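Local coordinates for protein CT_858 (Chlamydia trachomatis, PDB 3DOR) that probably acts as a secreted serine-type endopeptidase, pairing a PDZ-like domain with a peptidase family S41 domain and forming a dimer in its mature form, at residues L363-M368 / P436-G441; A412-S417 / F442-P447; V112-L117 / R171-T176; P87-K92 / Y99-M104. All coordinates share one frame; numbering follows the deposited sequence.

Contact 1 (L363-M368 / P436-G441)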
loop_
_atom_site.group_PDB
_atom_site.type_symbol
_atom_site.label_atom_id
_atom_site.label_comp_id
_atom_site.label_asym_id
_atom_site.label_seq_id
_atom_site.Cartn_x
_atom_site.Cartn_y
_atom_site.Cartn_z
ATOM N N LEU B 363 21.609 -18.000 11.594
ATOM C CA LEU B 363 21.235 -16.715 11.027
ATOM C C LEU B 363 21.366 -15.590 12.033
ATOM O O LEU B 363 21.138 -15.783 13.224
ATOM C CB LEU B 363 19.781 -16.749 10.541
ATOM C CG LEU B 363 19.465 -17.582 9.292
ATOM C CD1 LEU B 363 17.970 -17.890 9.211
ATOM C CD2 LEU B 363 19.927 -16.804 8.066
ATOM N N PRO B 364 21.761 -14.398 11.569
ATOM C CA PRO B 364 21.879 -13.272 12.494
ATOM C C PRO B 364 20.447 -12.867 12.874
ATOM O O PRO B 364 19.523 -13.008 12.067
ATOM C CB PRO B 364 22.586 -12.209 11.656
ATOM C CG PRO B 364 22.212 -12.559 10.252
ATOM C CD PRO B 364 22.304 -14.053 10.245
ATOM N N LYS B 365 20.268 -12.367 14.092
ATOM C CA LYS B 365 18.951 -11.966 14.573
ATOM C C LYS B 365 18.764 -10.469 14.425
ATOM O O LYS B 365 19.714 -9.755 14.133
ATOM C CB LYS B 365 18.781 -12.369 16.042
ATOM C CG LYS B 365 18.787 -13.873 16.259
ATOM C CD LYS B 365 18.594 -14.214 17.730
ATOM C CE LYS B 365 18.563 -15.726 17.949
ATOM N NZ LYS B 365 19.859 -16.363 17.579
ATOM N N HIS B 366 17.540 -9.997 14.634
ATOM C CA HIS B 366 17.248 -8.573 14.495
ATOM C C HIS B 366 16.676 -7.894 15.745
ATOM O O HIS B 366 15.798 -8.447 16.406
ATOM C CB HIS B 366 16.268 -8.361 13.342
ATOM C CG HIS B 366 16.880 -8.514 11.984
ATOM N ND1 HIS B 366 16.878 -7.497 11.050
ATOM C CD2 HIS B 366 17.495 -9.565 11.393
ATOM C CE1 HIS B 366 17.463 -7.918 9.946
ATOM N NE2 HIS B 366 17.849 -9.170 10.126
ATOM N N ARG B 367 17.181 -6.702 16.060
ATOM C CA ARG B 367 16.678 -5.916 17.198
ATOM C C ARG B 367 15.593 -5.061 16.532
ATOM O O ARG B 367 15.886 -4.287 15.617
ATOM C CB ARG B 367 17.761 -4.986 17.771
ATOM C CG ARG B 367 19.090 -5.625 18.163
ATOM C CD ARG B 367 19.130 -6.113 19.596
ATOM N NE ARG B 367 18.666 -5.121 20.570
ATOM C CZ ARG B 367 19.427 -4.229 21.198
ATOM N NH1 ARG B 367 20.733 -4.168 20.968
ATOM N NH2 ARG B 367 18.874 -3.404 22.082
ATOM N N MET B 368 14.352 -5.180 16.987
ATOM C CA MET B 368 13.250 -4.453 16.359
ATOM C C MET B 368 12.579 -3.338 17.167
ATOM O O MET B 368 12.564 -3.376 18.391
ATOM C CB MET B 368 12.177 -5.469 15.951
ATOM C CG MET B 368 12.633 -6.512 14.933
ATOM S SD MET B 368 11.846 -8.124 15.213
ATOM C CE MET B 368 10.163 -7.763 14.756
ATOM N N PRO B 436 17.437 -9.327 20.543
ATOM C CA PRO B 436 17.446 -9.943 19.212
ATOM C C PRO B 436 16.448 -11.079 18.976
ATOM O O PRO B 436 16.347 -12.039 19.744
ATOM C CB PRO B 436 18.912 -10.365 19.026
ATOM C CG PRO B 436 19.406 -10.550 20.421
ATOM C CD PRO B 436 18.767 -9.399 21.169
ATOM N N ILE B 437 15.705 -10.938 17.885
ATOM C CA ILE B 437 14.695 -11.904 17.478
ATOM C C ILE B 437 14.917 -12.194 15.992
ATOM O O ILE B 437 15.016 -11.274 15.186
ATOM C CB ILE B 437 13.274 -11.314 17.670
ATOM C CG1 ILE B 437 13.062 -10.939 19.142
ATOM C CG2 ILE B 437 12.220 -12.302 17.184
ATOM C CD1 ILE B 437 11.699 -10.348 19.430
ATOM N N PRO B 438 15.000 -13.476 15.610
ATOM C CA PRO B 438 15.212 -13.754 14.186
ATOM C C PRO B 438 13.982 -13.446 13.344
ATOM O O PRO B 438 12.851 -13.657 13.777
ATOM C CB PRO B 438 15.592 -15.234 14.168
ATOM C CG PRO B 438 14.873 -15.792 15.340
ATOM C CD PRO B 438 14.996 -14.716 16.405
ATOM N N LEU B 439 14.206 -12.929 12.143
ATOM C CA LEU B 439 13.095 -12.606 11.263
ATOM C C LEU B 439 12.320 -13.893 11.017
ATOM O O LEU B 439 12.918 -14.961 10.877
ATOM C CB LEU B 439 13.613 -12.018 9.949
ATOM C CG LEU B 439 14.433 -10.736 10.119
ATOM C CD1 LEU B 439 14.940 -10.227 8.761
ATOM C CD2 LEU B 439 13.562 -9.687 10.782
ATOM N N PHE B 440 10.993 -13.785 10.994
ATOM C CA PHE B 440 10.109 -14.932 10.793
ATOM C C PHE B 440 10.397 -16.034 11.805
ATOM O O PHE B 440 9.877 -17.143 11.689
ATOM C CB PHE B 440 10.252 -15.499 9.375
ATOM C CG PHE B 440 9.897 -14.519 8.287
ATOM C CD1 PHE B 440 10.891 -13.849 7.584
ATOM C CD2 PHE B 440 8.569 -14.259 7.978
ATOM C CE1 PHE B 440 10.570 -12.933 6.592
ATOM C CE2 PHE B 440 8.232 -13.341 6.985
ATOM C CZ PHE B 440 9.237 -12.677 6.291
ATOM N N GLY B 441 11.228 -15.723 12.795
ATOM C CA GLY B 441 11.569 -16.710 13.804
ATOM C C GLY B 441 12.600 -17.745 13.375
ATOM O O GLY B 441 12.982 -18.583 14.181
HETATM O O HOH W 1 16.899 -12.943 11.486
#

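Contact 2 (A412-S417 / F442-P447). With SO4 (sulfate ion), chain P.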
loop_
_atom_site.group_PDB
_atom_site.type_symbol
_atom_site.label_atom_id
_atom_site.label_comp_id
_atom_site.label_asym_id
_atom_site.label_seq_id
_atom_site.Cartn_x
_atom_site.Cartn_y
_atom_site.Cartn_z
ATOM N N ALA B 412 6.825 -23.784 10.745
ATOM C CA ALA B 412 5.624 -23.367 11.466
ATOM C C ALA B 412 5.994 -23.048 12.910
ATOM O O ALA B 412 5.560 -22.041 13.457
ATOM C CB ALA B 412 4.557 -24.467 11.419
ATOM N N GLU B 413 6.815 -23.900 13.519
ATOM C CA GLU B 413 7.240 -23.682 14.893
ATOM C C GLU B 413 8.072 -22.411 15.031
ATOM O O GLU B 413 7.987 -21.727 16.048
ATOM C CB GLU B 413 8.030 -24.887 15.406
ATOM C CG GLU B 413 7.172 -26.134 15.600
ATOM C CD GLU B 413 5.963 -25.866 16.490
ATOM O OE1 GLU B 413 6.148 -25.260 17.566
ATOM O OE2 GLU B 413 4.831 -26.256 16.123
ATOM N N TYR B 414 8.876 -22.097 14.017
ATOM C CA TYR B 414 9.684 -20.880 14.055
ATOM C C TYR B 414 8.759 -19.673 14.046
ATOM O O TYR B 414 8.949 -18.731 14.814
ATOM C CB TYR B 414 10.617 -20.788 12.840
ATOM C CG TYR B 414 11.923 -21.537 12.964
ATOM C CD1 TYR B 414 12.568 -22.016 11.825
ATOM C CD2 TYR B 414 12.543 -21.732 14.204
ATOM C CE1 TYR B 414 13.793 -22.663 11.906
ATOM C CE2 TYR B 414 13.774 -22.382 14.296
ATOM C CZ TYR B 414 14.394 -22.843 13.136
ATOM O OH TYR B 414 15.620 -23.476 13.184
ATOM N N LEU B 415 7.765 -19.704 13.160
ATOM C CA LEU B 415 6.815 -18.605 13.035
ATOM C C LEU B 415 6.030 -18.377 14.331
ATOM O O LEU B 415 5.777 -17.232 14.719
ATOM C CB LEU B 415 5.868 -18.862 11.859
ATOM C CG LEU B 415 6.542 -18.815 10.481
ATOM C CD1 LEU B 415 5.598 -19.352 9.414
ATOM C CD2 LEU B 415 6.954 -17.391 10.163
ATOM N N LYS B 416 5.657 -19.457 15.007
ATOM C CA LYS B 416 4.938 -19.325 16.271
ATOM C C LYS B 416 5.865 -18.760 17.340
ATOM O O LYS B 416 5.455 -17.941 18.161
ATOM C CB LYS B 416 4.370 -20.674 16.705
ATOM C CG LYS B 416 3.087 -20.996 15.972
ATOM C CD LYS B 416 2.949 -22.460 15.625
ATOM C CE LYS B 416 2.656 -23.317 16.830
ATOM N NZ LYS B 416 2.213 -24.669 16.366
ATOM N N SER B 417 7.121 -19.192 17.319
ATOM C CA SER B 417 8.099 -18.701 18.277
ATOM C C SER B 417 8.279 -17.193 18.056
ATOM O O SER B 417 8.396 -16.417 19.003
ATOM C CB SER B 417 9.427 -19.437 18.086
ATOM O OG SER B 417 10.437 -18.857 18.890
ATOM N N PHE B 442 13.053 -17.696 12.121
ATOM C CA PHE B 442 14.047 -18.655 11.620
ATOM C C PHE B 442 15.410 -18.486 12.297
ATOM O O PHE B 442 16.165 -17.552 11.999
ATOM C CB PHE B 442 14.237 -18.510 10.103
ATOM C CG PHE B 442 13.020 -18.872 9.288
ATOM C CD1 PHE B 442 11.758 -18.925 9.871
ATOM C CD2 PHE B 442 13.134 -19.103 7.916
ATOM C CE1 PHE B 442 10.623 -19.199 9.104
ATOM C CE2 PHE B 442 12.005 -19.377 7.139
ATOM C CZ PHE B 442 10.744 -19.425 7.733
ATOM N N GLU B 443 15.726 -19.401 13.203
ATOM C CA GLU B 443 16.993 -19.361 13.912
ATOM C C GLU B 443 18.114 -19.748 12.970
ATOM O O GLU B 443 19.249 -19.275 13.086
ATOM C CB GLU B 443 16.960 -20.338 15.076
ATOM C CG GLU B 443 15.893 -19.995 16.081
ATOM C CD GLU B 443 16.455 -19.855 17.472
ATOM O OE1 GLU B 443 16.904 -20.883 18.026
ATOM O OE2 GLU B 443 16.453 -18.720 18.004
ATOM N N LYS B 444 17.793 -20.618 12.027
ATOM C CA LYS B 444 18.804 -21.056 11.091
ATOM C C LYS B 444 18.193 -21.514 9.794
ATOM O O LYS B 444 17.002 -21.816 9.717
ATOM C CB LYS B 444 19.634 -22.193 11.701
ATOM C CG LYS B 444 18.812 -23.388 12.151
ATOM C CD LYS B 444 19.666 -24.426 12.877
ATOM C CE LYS B 444 20.229 -23.886 14.177
ATOM N NZ LYS B 444 20.891 -24.951 14.995
ATOM N N ILE B 445 19.024 -21.519 8.765
ATOM C CA ILE B 445 18.611 -21.981 7.465
ATOM C C ILE B 445 18.815 -23.478 7.469
ATOM O O ILE B 445 19.866 -23.973 7.874
ATOM C CB ILE B 445 19.457 -21.341 6.352
ATOM C CG1 ILE B 445 18.799 -20.025 5.929
ATOM C CG2 ILE B 445 19.582 -22.296 5.179
ATOM C CD1 ILE B 445 19.761 -18.954 5.611
ATOM N N HIS B 446 17.789 -24.198 7.047
ATOM C CA HIS B 446 17.857 -25.644 6.977
ATOM C C HIS B 446 18.044 -25.990 5.519
ATOM O O HIS B 446 17.442 -25.370 4.652
ATOM C CB HIS B 446 16.571 -26.236 7.549
ATOM C CG HIS B 446 16.378 -25.903 8.992
ATOM N ND1 HIS B 446 16.986 -26.615 10.005
ATOM C CD2 HIS B 446 15.738 -24.870 9.590
ATOM C CE1 HIS B 446 16.728 -26.032 11.162
ATOM N NE2 HIS B 446 15.974 -24.970 10.937
ATOM N N PRO B 447 18.901 -26.977 5.226
ATOM C CA PRO B 447 19.153 -27.375 3.839
ATOM C C PRO B 447 17.921 -27.795 3.057
ATOM O O PRO B 447 17.053 -28.498 3.575
ATOM C CB PRO B 447 20.190 -28.493 3.973
ATOM C CG PRO B 447 20.034 -28.977 5.384
ATOM C CD PRO B 447 19.727 -27.749 6.171
HETATM S S SO4 P . 9.745 -19.264 22.467
HETATM O O1 SO4 P . 10.868 -18.331 22.095
HETATM O O2 SO4 P . 9.573 -20.269 21.364
HETATM O O3 SO4 P . 10.056 -20.027 23.725
HETATM O O4 SO4 P . 8.523 -18.432 22.684
#

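Contact 3 (V112-L117 / R171-T176)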
loop_
_atom_site.group_PDB
_atom_site.type_symbol
_atom_site.label_atom_id
_atom_site.label_comp_id
_atom_site.label_asym_id
_atom_site.label_seq_id
_atom_site.Cartn_x
_atom_site.Cartn_y
_atom_site.Cartn_z
ATOM N N VAL B 112 36.457 4.805 -23.446
ATOM C CA VAL B 112 36.518 3.959 -22.262
ATOM C C VAL B 112 38.004 3.950 -21.928
ATOM O O VAL B 112 38.835 3.810 -22.823
ATOM C CB VAL B 112 36.076 2.512 -22.581
ATOM C CG1 VAL B 112 36.538 1.564 -21.480
ATOM C CG2 VAL B 112 34.574 2.458 -22.749
ATOM N N GLY B 113 38.346 4.111 -20.658
ATOM C CA GLY B 113 39.747 4.112 -20.284
ATOM C C GLY B 113 40.269 5.497 -19.929
ATOM O O GLY B 113 41.338 5.620 -19.323
ATOM N N ASP B 114 39.532 6.533 -20.327
ATOM C CA ASP B 114 39.899 7.918 -20.031
ATOM C C ASP B 114 39.752 8.123 -18.536
ATOM O O ASP B 114 38.872 7.523 -17.903
ATOM C CB ASP B 114 38.947 8.901 -20.716
ATOM C CG ASP B 114 39.144 8.981 -22.209
ATOM O OD1 ASP B 114 38.236 9.523 -22.882
ATOM O OD2 ASP B 114 40.191 8.515 -22.708
ATOM N N GLU B 115 40.595 8.979 -17.973
ATOM C CA GLU B 115 40.509 9.270 -16.553
ATOM C C GLU B 115 39.753 10.583 -16.425
ATOM O O GLU B 115 40.049 11.543 -17.144
ATOM C CB GLU B 115 41.899 9.428 -15.925
ATOM C CG GLU B 115 41.832 9.541 -14.406
ATOM C CD GLU B 115 43.142 9.969 -13.754
ATOM O OE1 GLU B 115 44.202 9.918 -14.413
ATOM O OE2 GLU B 115 43.106 10.350 -12.564
ATOM N N LEU B 116 38.767 10.620 -15.533
ATOM C CA LEU B 116 38.000 11.834 -15.316
ATOM C C LEU B 116 38.778 12.667 -14.308
ATOM O O LEU B 116 39.064 12.206 -13.199
ATOM C CB LEU B 116 36.609 11.516 -14.758
ATOM C CG LEU B 116 35.749 12.734 -14.398
ATOM C CD1 LEU B 116 35.631 13.654 -15.610
ATOM C CD2 LEU B 116 34.368 12.282 -13.934
ATOM N N LEU B 117 39.124 13.889 -14.695
ATOM C CA LEU B 117 39.886 14.763 -13.812
ATOM C C LEU B 117 39.062 15.851 -13.135
ATOM O O LEU B 117 39.096 15.994 -11.911
ATOM C CB LEU B 117 41.039 15.410 -14.587
ATOM C CG LEU B 117 42.108 14.442 -15.109
ATOM C CD1 LEU B 117 43.150 15.219 -15.903
ATOM C CD2 LEU B 117 42.766 13.704 -13.937
ATOM N N ARG B 171 41.954 12.665 -18.949
ATOM C CA ARG B 171 43.323 12.401 -19.353
ATOM C C ARG B 171 43.340 11.082 -20.100
ATOM O O ARG B 171 42.764 10.098 -19.646
ATOM C CB ARG B 171 44.280 12.316 -18.163
ATOM C CG ARG B 171 45.666 11.822 -18.598
ATOM C CD ARG B 171 46.782 12.349 -17.726
ATOM N NE ARG B 171 46.573 12.009 -16.330
ATOM C CZ ARG B 171 46.648 12.889 -15.341
ATOM N NH1 ARG B 171 46.934 14.162 -15.615
ATOM N NH2 ARG B 171 46.419 12.499 -14.087
ATOM N N ARG B 172 43.990 11.072 -21.257
ATOM C CA ARG B 172 44.089 9.870 -22.067
ATOM C C ARG B 172 45.098 8.953 -21.417
ATOM O O ARG B 172 45.943 9.402 -20.633
ATOM C CB ARG B 172 44.578 10.202 -23.474
ATOM C CG ARG B 172 43.719 11.192 -24.228
ATOM C CD ARG B 172 42.283 10.729 -24.353
ATOM N NE ARG B 172 41.622 11.442 -25.440
ATOM C CZ ARG B 172 40.338 11.320 -25.755
ATOM N NH1 ARG B 172 39.552 10.503 -25.058
ATOM N NH2 ARG B 172 39.845 12.020 -26.773
ATOM N N PRO B 173 45.031 7.652 -21.731
ATOM C CA PRO B 173 45.996 6.735 -21.124
ATOM C C PRO B 173 47.438 7.048 -21.518
ATOM O O PRO B 173 48.365 6.739 -20.765
ATOM C CB PRO B 173 45.524 5.354 -21.593
ATOM C CG PRO B 173 44.702 5.638 -22.807
ATOM C CD PRO B 173 43.992 6.918 -22.468
ATOM N N PHE B 174 47.637 7.656 -22.686
ATOM C CA PHE B 174 48.991 8.002 -23.090
ATOM C C PHE B 174 49.469 9.301 -22.447
ATOM O O PHE B 174 50.575 9.760 -22.722
ATOM C CB PHE B 174 49.131 8.071 -24.616
ATOM C CG PHE B 174 49.326 6.723 -25.260
ATOM C CD1 PHE B 174 48.237 5.939 -25.619
ATOM C CD2 PHE B 174 50.601 6.204 -25.434
ATOM C CE1 PHE B 174 48.416 4.659 -26.136
ATOM C CE2 PHE B 174 50.791 4.925 -25.951
ATOM C CZ PHE B 174 49.696 4.152 -26.300
ATOM N N GLY B 175 48.632 9.891 -21.596
ATOM C CA GLY B 175 49.039 11.096 -20.892
ATOM C C GLY B 175 48.444 12.455 -21.223
ATOM O O GLY B 175 48.351 13.309 -20.342
ATOM N N THR B 176 48.047 12.684 -22.469
ATOM C CA THR B 176 47.502 13.985 -22.821
ATOM C C THR B 176 46.137 14.259 -22.217
ATOM O O THR B 176 45.350 13.341 -21.966
ATOM C CB THR B 176 47.452 14.187 -24.359
ATOM O OG1 THR B 176 48.424 15.174 -24.728
ATOM C CG2 THR B 176 46.077 14.660 -24.817
HETATM O O HOH W 2 43.698 7.147 -18.790
#

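Contact 4 (P87-K92 / Y99-M104)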
loop_
_atom_site.group_PDB
_atom_site.type_symbol
_atom_site.label_atom_id
_atom_site.label_comp_id
_atom_site.label_asym_id
_atom_site.label_seq_id
_atom_site.Cartn_x
_atom_site.Cartn_y
_atom_site.Cartn_z
ATOM N N PRO B 87 25.119 10.533 -20.318
ATOM C CA PRO B 87 25.342 9.149 -20.755
ATOM C C PRO B 87 26.723 8.516 -20.567
ATOM O O PRO B 87 27.285 7.943 -21.507
ATOM C CB PRO B 87 24.938 9.195 -22.221
ATOM C CG PRO B 87 25.454 10.538 -22.635
ATOM C CD PRO B 87 25.031 11.435 -21.483
ATOM N N TYR B 88 27.260 8.603 -19.357
ATOM C CA TYR B 88 28.562 8.008 -19.069
ATOM C C TYR B 88 28.550 7.237 -17.763
ATOM O O TYR B 88 27.651 7.406 -16.940
ATOM C CB TYR B 88 29.643 9.079 -18.996
ATOM C CG TYR B 88 29.638 9.985 -20.192
ATOM C CD1 TYR B 88 28.932 11.188 -20.172
ATOM C CD2 TYR B 88 30.298 9.621 -21.360
ATOM C CE1 TYR B 88 28.883 12.009 -21.297
ATOM C CE2 TYR B 88 30.257 10.433 -22.491
ATOM C CZ TYR B 88 29.545 11.621 -22.454
ATOM O OH TYR B 88 29.474 12.400 -23.581
ATOM N N THR B 89 29.541 6.372 -17.590
ATOM C CA THR B 89 29.653 5.603 -16.364
ATOM C C THR B 89 31.114 5.569 -15.949
ATOM O O THR B 89 31.991 5.203 -16.728
ATOM C CB THR B 89 29.146 4.156 -16.533
ATOM O OG1 THR B 89 27.788 4.171 -17.003
ATOM C CG2 THR B 89 29.199 3.426 -15.191
ATOM N N VAL B 90 31.369 5.964 -14.714
ATOM C CA VAL B 90 32.717 5.986 -14.184
ATOM C C VAL B 90 32.870 4.942 -13.081
ATOM O O VAL B 90 31.885 4.531 -12.465
ATOM C CB VAL B 90 33.038 7.391 -13.625
ATOM C CG1 VAL B 90 34.318 7.366 -12.807
ATOM C CG2 VAL B 90 33.172 8.372 -14.783
ATOM N N GLN B 91 34.100 4.497 -12.853
ATOM C CA GLN B 91 34.379 3.528 -11.804
ATOM C C GLN B 91 35.695 3.934 -11.143
ATOM O O GLN B 91 36.689 4.212 -11.824
ATOM C CB GLN B 91 34.486 2.118 -12.389
ATOM C CG GLN B 91 34.511 1.006 -11.350
ATOM C CD GLN B 91 34.423 -0.381 -11.981
ATOM O OE1 GLN B 91 34.264 -1.391 -11.286
ATOM N NE2 GLN B 91 34.529 -0.434 -13.304
ATOM N N LYS B 92 35.696 3.986 -9.817
ATOM C CA LYS B 92 36.883 4.372 -9.076
ATOM C C LYS B 92 37.777 3.166 -8.821
ATOM O O LYS B 92 37.324 2.155 -8.282
ATOM C CB LYS B 92 36.474 5.007 -7.748
ATOM C CG LYS B 92 37.622 5.594 -6.955
ATOM C CD LYS B 92 37.121 6.236 -5.672
ATOM C CE LYS B 92 38.275 6.844 -4.891
ATOM N NZ LYS B 92 37.811 7.556 -3.665
ATOM N N TYR B 99 37.763 6.339 -13.698
ATOM C CA TYR B 99 37.834 5.989 -15.114
ATOM C C TYR B 99 36.473 5.758 -15.755
ATOM O O TYR B 99 35.560 5.229 -15.123
ATOM C CB TYR B 99 38.663 4.722 -15.322
ATOM C CG TYR B 99 40.098 4.837 -14.885
ATOM C CD1 TYR B 99 40.479 4.527 -13.579
ATOM C CD2 TYR B 99 41.078 5.274 -15.774
ATOM C CE1 TYR B 99 41.811 4.651 -13.167
ATOM C CE2 TYR B 99 42.407 5.402 -15.376
ATOM C CZ TYR B 99 42.763 5.091 -14.075
ATOM O OH TYR B 99 44.065 5.243 -13.676
ATOM N N PHE B 100 36.348 6.158 -17.018
ATOM C CA PHE B 100 35.117 5.948 -17.758
ATOM C C PHE B 100 35.110 4.466 -18.146
ATOM O O PHE B 100 36.077 3.976 -18.735
ATOM C CB PHE B 100 35.085 6.818 -19.026
ATOM C CG PHE B 100 34.845 8.286 -18.759
ATOM C CD1 PHE B 100 35.902 9.138 -18.460
ATOM C CD2 PHE B 100 33.557 8.806 -18.783
ATOM C CE1 PHE B 100 35.683 10.484 -18.189
ATOM C CE2 PHE B 100 33.323 10.149 -18.512
ATOM C CZ PHE B 100 34.389 10.994 -18.213
ATOM N N VAL B 101 34.049 3.747 -17.787
ATOM C CA VAL B 101 33.951 2.331 -18.135
ATOM C C VAL B 101 32.825 2.094 -19.121
ATOM O O VAL B 101 32.637 0.978 -19.603
ATOM C CB VAL B 101 33.716 1.429 -16.905
ATOM C CG1 VAL B 101 34.964 1.400 -16.044
ATOM C CG2 VAL B 101 32.503 1.927 -16.112
ATOM N N ASP B 102 32.068 3.143 -19.424
ATOM C CA ASP B 102 30.997 3.008 -20.391
ATOM C C ASP B 102 30.553 4.342 -20.983
ATOM O O ASP B 102 30.496 5.362 -20.292
ATOM C CB ASP B 102 29.808 2.280 -19.767
ATOM C CG ASP B 102 28.969 1.546 -20.800
ATOM O OD1 ASP B 102 29.419 1.437 -21.963
ATOM O OD2 ASP B 102 27.870 1.071 -20.446
ATOM N N ILE B 103 30.255 4.308 -22.280
ATOM C CA ILE B 103 29.802 5.470 -23.033
ATOM C C ILE B 103 28.476 5.064 -23.675
ATOM O O ILE B 103 28.416 4.070 -24.402
ATOM C CB ILE B 103 30.805 5.831 -24.151
ATOM C CG1 ILE B 103 32.220 5.967 -23.575
ATOM C CG2 ILE B 103 30.374 7.119 -24.835
ATOM C CD1 ILE B 103 32.347 6.989 -22.470
ATOM N N MET B 104 27.415 5.820 -23.411
ATOM C CA MET B 104 26.109 5.475 -23.966
ATOM C C MET B 104 25.508 6.517 -24.909
ATOM O O MET B 104 24.323 6.827 -24.822
ATOM C CB MET B 104 25.115 5.188 -22.835
ATOM C CG MET B 104 25.534 4.067 -21.883
ATOM S SD MET B 104 26.792 4.566 -20.681
ATOM C CE MET B 104 25.772 5.221 -19.381
HETATM O O HOH W 3 26.729 1.928 -18.330
#

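Contact 1 (L363-M368 / P436-G441)
Leu439 lies over one face of the imidazole of His366, and this is the dense, buried part of the contact. Its CD1 stands 3.6 Å from the ring centroid, 21° off the normal, a CH-pi contact displaced toward the rim. Chi1 of -74° sets the ring beside the backbone N, with one face against Leu439, and ND1 is hydrogen-bonded to Ser515 OG on strand 507-518. His366 and Ile437 form a single antiparallel hydrogen-bonded pair: His366 N reaches Ile437 O and Ile437 N reaches His366 O, both at 2.9 Å. A water donates to Pro364 O and accepts from Leu439 N at 2.8 Å. Toward solvent lie the exposed Pro436, whose CB meets Lys365 CB at 3.6 Å, and the partly exposed Lys365, which starts out along the buried Pro438, CD to CD 3.9 Å, before its end leads away from the loop. Pro436 and Pro438 have no N-H to give, consistent with a polar link limited to one backbone pair and a water, while apolar carbon against imidazole fills the interior.

Contact 2 (A412-S417 / F442-P447)
Tyr414 reaches out from its helix to put its hydroxyl against the imidazole of His446, a hydrogen bond of 2.7 Å between OH and NE2 in which either partner could be the donor. The two side chains come from opposite directions and meet rim to rim, their planes 27° apart, so neither ring lies over the other. CG of Tyr414 is anti to the carbonyl carbon (chi1 -84°), which carries the ring out across the backbone of 442-443. There Phe442 CA sits over one ring face, 3.9 Å from the centroid in a CH-pi contact, and Glu443 N lies over the same face, also offset toward the rim. The Phe442 ring is oblique to that of Tyr414; its CD1 packs on Tyr414 CB at 3.7 Å, and its CE1 approaches Leu415 CD2. Near the hydroxyl, Lys444 CG comes within 3.4 Å of Tyr414 OH, while Glu443 CG crosses near Tyr414 CE2. Three aromatic residues, Tyr414, Phe442 and His446, thus form a cluster with one polar join. One turn farther along the helix, Ser417 OG donates to O2 of a sulfate, probably from the crystallisation liquor. Helix 409-428 is laid against the chain on either side of the short strand 444-445, which pairs with strand 361-368, Ile445 with Leu361, Glu443 just before it bonding to Leu363; Tyr405 adds its ring to Phe442, and Ile445 packs on helix 346-354.

Contact 3 (V112-L117 / R171-T176)
Arg172 turns back along Asp114 in a salt bridge, with NH1 2.7 Å from OD1 and, in a hydrogen bond that is part of the same bridge, 3.1 Å from OD2. OD2 is met on its syn side and lies almost in the guanidinium plane, although the carboxylate itself is turned 51° from that plane. Both groups have further partners: Asp114 OD1 accepts from Arg111 N, and Arg172 NH1 donates to Glu109 O. The bend of the arginine at chi2 (-57°) brings its end back to the aspartate after CB has left in the other direction. The backbones meet at Glu115 and Arg171, an antiparallel hydrogen-bonded pair: Glu115 N donates to Arg171 O at 3.0 Å and Arg171 N to Glu115 O at 2.9 Å, both in the carbonyl plane. Arg171 O also accepts a hydrogen bond from a water, 3.2 Å away, which donates to Gly113 O as well. The Arg171 side chain is held less firmly. Its NH2 makes a weak, 3.4 Å salt bridge with Glu115 OE1, while Leu117 CD1 touches Arg171 CB and lies over one face of the guanidinium. Beyond Arg171 the chain reverses in a type I turn from Arg172 to Gly175. Two acid-base pairs of unequal strength thus accompany the backbone pair; Arg172 and Arg111 N would probably favour the ionised carboxylate of Asp114, which may also offset the like charge of Arg111 near Arg172.

Contact 4 (P87-K92 / Y99-M104)
Chi1 of -51° in Tyr88 and -74° in Phe100 set each CG anti to its carbonyl carbon and bring the two rings together on one face of the hairpin. The edge of Phe100 turns toward the face of Tyr88 in an offset edge-to-face pair, centroids 5.9 Å apart and planes at 83°. Val90 CG2 lies over a face of the Phe100 ring, and Ile103 CD1 meets the Tyr88 edge at 3.5 Å. On the other face, Thr89 OG1 and Asp102 OD2 share a water, and Met104 CE closes on Thr89 OG1. Gln91 NE2 passes Val101 CG1 on its way to Tyr548 OH. Between strands, Met104 N bonds to Pro87 O at 2.9 Å, and Gln91 and Tyr99 exchange two bonds. Thr89 O takes Val101 N at 2.7 Å and, weakly, Asp102 N at 3.4 Å. Val101 and Asp102 opposite Thr89 make a classic beta bulge in the antiparallel hairpin 83-92/98-103, part of the sheet of the PDZ-like domain.

The four contacts fall into two touching pairs at opposite sides of the chain's centre. Contacts 1 and 2, in the S41 peptidase part, have centres 11 Å apart, Leu363 N lying 3.1 Å from Glu443 O in a probable hydrogen bond beside the pairing of strands 361-368 and 444-445. Contacts 3 and 4, in the PDZ-like part, have centres 12 Å apart; Phe100 links them through probable bonds to Gly113 and Asp114, just ahead of strand 115-119, its neighbour in the beta sheet. Between the pairs the nearest atoms are about 27 Å apart, from contact 1 to contact 4. Sulfates, both probably from the crystallisation liquor, lie by Ser417 in contact 2 and near the Pro87 side chain in contact 4. Arg367 of contact 1 also reaches Gln205 of the second subunit.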